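Local atomic coordinates of SusD homolog (Bacteroides thetaiotaomicron VPI-5482, PDB entry 3FDH), a protein that probably binds glycans at the bacterial outer membrane as a SusD-family partner in sugar uptake. Residues Y199-M207 and D219-S230. Residues are numbered along the deposited sequence; the frame is centred on the assembly and turned at random. Where two conformers were deposited one is given.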
loop_
_atom_site.group_PDB
_atom_site.type_symbol
_atom_site.label_atom_id
_atom_site.label_comp_id
_atom_site.label_asym_id
_atom_site.label_seq_id
_atom_site.Cartn_x
_atom_site.Cartn_y
_atom_site.Cartn_z
ATOM N N TYR A 199 12.951 6.598 -8.570
ATOM C CA TYR A 199 12.852 5.763 -9.786
ATOM C C TYR A 199 11.891 4.630 -9.590
ATOM O O TYR A 199 11.224 4.195 -10.517
ATOM C CB TYR A 199 14.213 5.204 -10.240
ATOM C CG TYR A 199 14.959 6.203 -11.073
ATOM C CD1 TYR A 199 14.514 6.544 -12.352
ATOM C CD2 TYR A 199 16.091 6.826 -10.586
ATOM C CE1 TYR A 199 15.167 7.475 -13.107
ATOM C CE2 TYR A 199 16.780 7.759 -11.357
ATOM C CZ TYR A 199 16.308 8.077 -12.605
ATOM O OH TYR A 199 16.995 9.003 -13.352
ATOM N N GLY A 200 11.825 4.155 -8.359
ATOM C CA GLY A 200 10.925 3.049 -8.014
ATOM C C GLY A 200 9.538 3.534 -8.177
ATOM O O GLY A 200 8.664 2.818 -8.739
ATOM N N LEU A 201 9.330 4.802 -7.784
ATOM C CA LEU A 201 7.965 5.399 -7.882
ATOM C C LEU A 201 7.596 5.667 -9.350
ATOM O O LEU A 201 6.447 5.507 -9.778
ATOM C CB LEU A 201 7.839 6.661 -7.020
ATOM C CG LEU A 201 7.836 6.475 -5.499
ATOM C CD1 LEU A 201 7.844 7.846 -4.806
ATOM C CD2 LEU A 201 6.647 5.639 -5.057
ATOM N N LYS A 202 8.592 6.054 -10.138
ATOM C CA LYS A 202 8.366 6.218 -11.557
ATOM C C LYS A 202 7.927 4.900 -12.172
ATOM O O LYS A 202 7.107 4.858 -13.066
ATOM C CB LYS A 202 9.590 6.787 -12.303
ATOM C CG LYS A 202 9.753 8.306 -12.041
ATOM C CD LYS A 202 10.722 9.025 -12.955
ATOM C CE LYS A 202 10.107 9.274 -14.288
ATOM N NZ LYS A 202 10.929 10.154 -15.134
ATOM N N ALA A 203 8.451 3.808 -11.676
ATOM C CA ALA A 203 8.051 2.501 -12.197
ATOM C C ALA A 203 6.613 2.236 -11.784
ATOM O O ALA A 203 5.756 1.874 -12.601
ATOM C CB ALA A 203 8.972 1.413 -11.705
ATOM N N ARG A 204 6.330 2.431 -10.496
ATOM C CA ARG A 204 4.976 2.166 -9.975
ATOM C C ARG A 204 3.941 2.947 -10.741
ATOM O O ARG A 204 2.884 2.440 -11.136
ATOM C CB ARG A 204 4.879 2.548 -8.487
ATOM C CG ARG A 204 3.450 2.575 -7.933
ATOM C CD ARG A 204 3.415 3.108 -6.481
ATOM N NE ARG A 204 3.819 2.135 -5.448
ATOM C CZ ARG A 204 3.731 2.392 -4.146
ATOM N NH1 ARG A 204 3.300 3.574 -3.726
ATOM N NH2 ARG A 204 4.031 1.475 -3.264
ATOM N N TYR A 205 4.259 4.199 -10.985
ATOM C CA TYR A 205 3.284 5.139 -11.585
ATOM C C TYR A 205 3.169 4.991 -13.094
ATOM O O TYR A 205 2.126 5.264 -13.671
ATOM C CB TYR A 205 3.569 6.594 -11.212
ATOM C CG TYR A 205 3.593 6.853 -9.711
ATOM C CD1 TYR A 205 2.658 6.273 -8.853
ATOM C CD2 TYR A 205 4.514 7.732 -9.163
ATOM C CE1 TYR A 205 2.698 6.530 -7.485
ATOM C CE2 TYR A 205 4.546 8.015 -7.803
ATOM C CZ TYR A 205 3.660 7.407 -6.966
ATOM O OH TYR A 205 3.741 7.698 -5.620
ATOM N N THR A 206 4.251 4.530 -13.717
ATOM C CA THR A 206 4.220 4.247 -15.147
ATOM C C THR A 206 3.281 3.064 -15.392
ATOM O O THR A 206 2.393 3.099 -16.271
ATOM C CB THR A 206 5.628 4.009 -15.728
ATOM O OG1 THR A 206 6.403 5.213 -15.557
ATOM C CG2 THR A 206 5.549 3.632 -17.232
HETATM N N MSE A 207 3.456 2.022 -14.598
HETATM C CA MSE A 207 2.597 0.841 -14.753
HETATM C C MSE A 207 1.165 1.202 -14.383
HETATM O O MSE A 207 0.198 0.699 -14.967
HETATM C CB MSE A 207 3.100 -0.329 -13.912
HETATM C CG MSE A 207 2.308 -1.591 -14.191
HETATM SE SE MSE A 207 2.676 -2.326 -15.899
HETATM C CE MSE A 207 4.282 -3.028 -15.239
ATOM N N ASP A 219 6.329 1.857 -22.580
ATOM C CA ASP A 219 6.061 2.019 -21.138
ATOM C C ASP A 219 6.638 0.861 -20.330
ATOM O O ASP A 219 7.207 1.058 -19.253
ATOM C CB ASP A 219 4.586 2.254 -20.828
ATOM C CG ASP A 219 4.174 3.671 -21.123
ATOM O OD1 ASP A 219 5.102 4.493 -21.410
ATOM O OD2 ASP A 219 2.949 3.956 -21.086
ATOM N N TYR A 220 6.484 -0.349 -20.846
ATOM C CA TYR A 220 7.049 -1.515 -20.125
ATOM C C TYR A 220 8.569 -1.397 -20.056
ATOM O O TYR A 220 9.216 -1.770 -19.040
ATOM C CB TYR A 220 6.678 -2.876 -20.746
ATOM C CG TYR A 220 5.193 -3.112 -20.866
ATOM C CD1 TYR A 220 4.336 -2.828 -19.812
ATOM C CD2 TYR A 220 4.646 -3.644 -22.026
ATOM C CE1 TYR A 220 2.954 -3.036 -19.927
ATOM C CE2 TYR A 220 3.277 -3.872 -22.141
ATOM C CZ TYR A 220 2.429 -3.564 -21.090
ATOM O OH TYR A 220 1.064 -3.786 -21.204
ATOM N N GLU A 221 9.156 -0.876 -21.135
ATOM C CA GLU A 221 10.621 -0.747 -21.182
ATOM C C GLU A 221 11.072 0.349 -20.216
ATOM O O GLU A 221 12.133 0.263 -19.600
ATOM C CB GLU A 221 11.103 -0.608 -22.634
ATOM C CG GLU A 221 10.856 -1.950 -23.389
ATOM C CD GLU A 221 10.997 -1.882 -24.899
ATOM O OE1 GLU A 221 11.223 -0.788 -25.444
ATOM O OE2 GLU A 221 10.856 -2.941 -25.552
ATOM N N LYS A 222 10.235 1.350 -20.057
ATOM C CA LYS A 222 10.539 2.408 -19.098
ATOM C C LYS A 222 10.539 1.831 -17.694
ATOM O O LYS A 222 11.410 2.123 -16.880
ATOM C CB LYS A 222 9.543 3.556 -19.205
ATOM C CG LYS A 222 9.856 4.471 -20.375
ATOM C CD LYS A 222 8.728 5.370 -20.744
ATOM C CE LYS A 222 8.267 6.211 -19.589
ATOM N NZ LYS A 222 6.891 6.745 -19.866
ATOM N N VAL A 223 9.552 1.002 -17.412
ATOM C CA VAL A 223 9.425 0.405 -16.085
ATOM C C VAL A 223 10.711 -0.362 -15.810
ATOM O O VAL A 223 11.351 -0.174 -14.793
ATOM C CB VAL A 223 8.185 -0.539 -15.945
ATOM C CG1 VAL A 223 8.288 -1.382 -14.664
ATOM C CG2 VAL A 223 6.864 0.270 -15.995
ATOM N N LEU A 224 11.145 -1.148 -16.782
ATOM C CA LEU A 224 12.401 -1.935 -16.599
ATOM C C LEU A 224 13.632 -1.064 -16.362
ATOM O O LEU A 224 14.546 -1.402 -15.573
ATOM C CB LEU A 224 12.675 -2.848 -17.797
ATOM C CG LEU A 224 11.681 -3.969 -17.984
ATOM C CD1 LEU A 224 12.097 -4.769 -19.229
ATOM C CD2 LEU A 224 11.634 -4.829 -16.711
ATOM N N ASP A 225 13.668 0.058 -17.062
ATOM C CA ASP A 225 14.777 1.000 -16.911
ATOM C C ASP A 225 14.758 1.628 -15.513
ATOM O O ASP A 225 15.778 1.692 -14.834
ATOM C CB ASP A 225 14.687 2.088 -17.986
ATOM C CG ASP A 225 15.794 3.116 -17.892
ATOM O OD1 ASP A 225 16.976 2.759 -17.740
ATOM O OD2 ASP A 225 15.468 4.304 -18.028
ATOM N N TYR A 226 13.581 2.072 -15.109
ATOM C CA TYR A 226 13.403 2.711 -13.798
ATOM C C TYR A 226 13.751 1.713 -12.693
ATOM O O TYR A 226 14.386 2.062 -11.716
ATOM C CB TYR A 226 11.975 3.211 -13.588
ATOM C CG TYR A 226 11.549 4.267 -14.581
ATOM C CD1 TYR A 226 12.470 5.148 -15.130
ATOM C CD2 TYR A 226 10.220 4.414 -14.935
ATOM C CE1 TYR A 226 12.076 6.105 -16.047
ATOM C CE2 TYR A 226 9.829 5.394 -15.845
ATOM C CZ TYR A 226 10.747 6.223 -16.384
ATOM O OH TYR A 226 10.318 7.181 -17.278
ATOM N N VAL A 227 13.320 0.473 -12.863
ATOM C CA VAL A 227 13.659 -0.572 -11.891
ATOM C C VAL A 227 15.159 -0.717 -11.776
ATOM O O VAL A 227 15.704 -0.930 -10.688
ATOM C CB VAL A 227 13.058 -1.955 -12.268
ATOM C CG1 VAL A 227 13.698 -3.064 -11.476
ATOM C CG2 VAL A 227 11.541 -1.968 -12.076
ATOM N N SER A 228 15.834 -0.631 -12.914
ATOM C CA SER A 228 17.280 -0.840 -12.923
ATOM C C SER A 228 17.990 0.260 -12.147
ATOM O O SER A 228 19.098 0.104 -11.687
ATOM C CB SER A 228 17.849 -0.909 -14.353
ATOM O OG SER A 228 17.851 0.372 -15.010
ATOM N N LYS A 229 17.312 1.370 -11.999
ATOM C CA LYS A 229 17.888 2.515 -11.308
ATOM C C LYS A 229 17.313 2.674 -9.904
ATOM O O LYS A 229 17.518 3.697 -9.236
ATOM C CB LYS A 229 17.667 3.778 -12.139
ATOM C CG LYS A 229 18.485 3.789 -13.437
ATOM C CD LYS A 229 18.243 5.043 -14.278
ATOM C CE LYS A 229 19.121 5.068 -15.542
ATOM N NZ LYS A 229 18.871 3.942 -16.499
ATOM N N SER A 230 16.611 1.635 -9.464
ATOM C CA SER A 230 15.988 1.640 -8.160
ATOM C C SER A 230 16.616 0.652 -7.189
ATOM O O SER A 230 17.792 0.334 -7.289
ATOM C CB SER A 230 14.509 1.407 -8.328
ATOM O OG SER A 230 13.804 1.619 -7.120
HETATM O O HOH W 1 1.806 4.389 -18.619
#
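With CG anti to its carbonyl carbon (chi1 -62°), Tyr226 sends its ring into a hole formed by Tyr199, Lys202, Ala203 and Thr206; Thr206 has OG1 anti to its own carbonyl carbon (chi1 -62°), which sets the hydroxyl at the edge of that ring. Lys202 CB lies over one ring face, 3.9 Å from the centroid, a CH-pi contact, while Lys222 O from the ring's own helix lies against the opposite face. Thr206 OG1 meets the ring edge in plane, 3.4 Å from Tyr226 CE2, yet its hydrogen bond goes to Lys202 O (2.6 Å), a carbonyl that also accepts from Thr206 N on its other face. The side chains of Tyr199 and Tyr226 cross at about a right angle, CD1 to CD1 at 3.7 Å, and Lys229 CB makes a CH-pi contact over the Tyr199 face. Beyond, the Thr206 side chain is a knob among Asp219, Lys222, Val223 and Tyr226, its CG2 3.8 Å from Val223 CG2, and the selenium of selenomethionine Met207 (SE) reaches the edge of the Tyr220 ring, 4.1 Å from CE1, a Met-aromatic contact. An alanine in place of Tyr226 would probably leave a gap among Lys202, Ala203 and Thr206 and deprive Lys202 CB of its aromatic face. The axes run antiparallel at 160°, 7.9 Å apart, pairing helices 191-208 and 216-228 as a helical hairpin consistent with the TPR-like SusD fold. No direct hydrogen bond joins the segments; one water links Thr206 O to Asp219 OD2, which is also hydrogen-bonded to Ser213 OG, implying cohesion chiefly by apolar and aromatic packing.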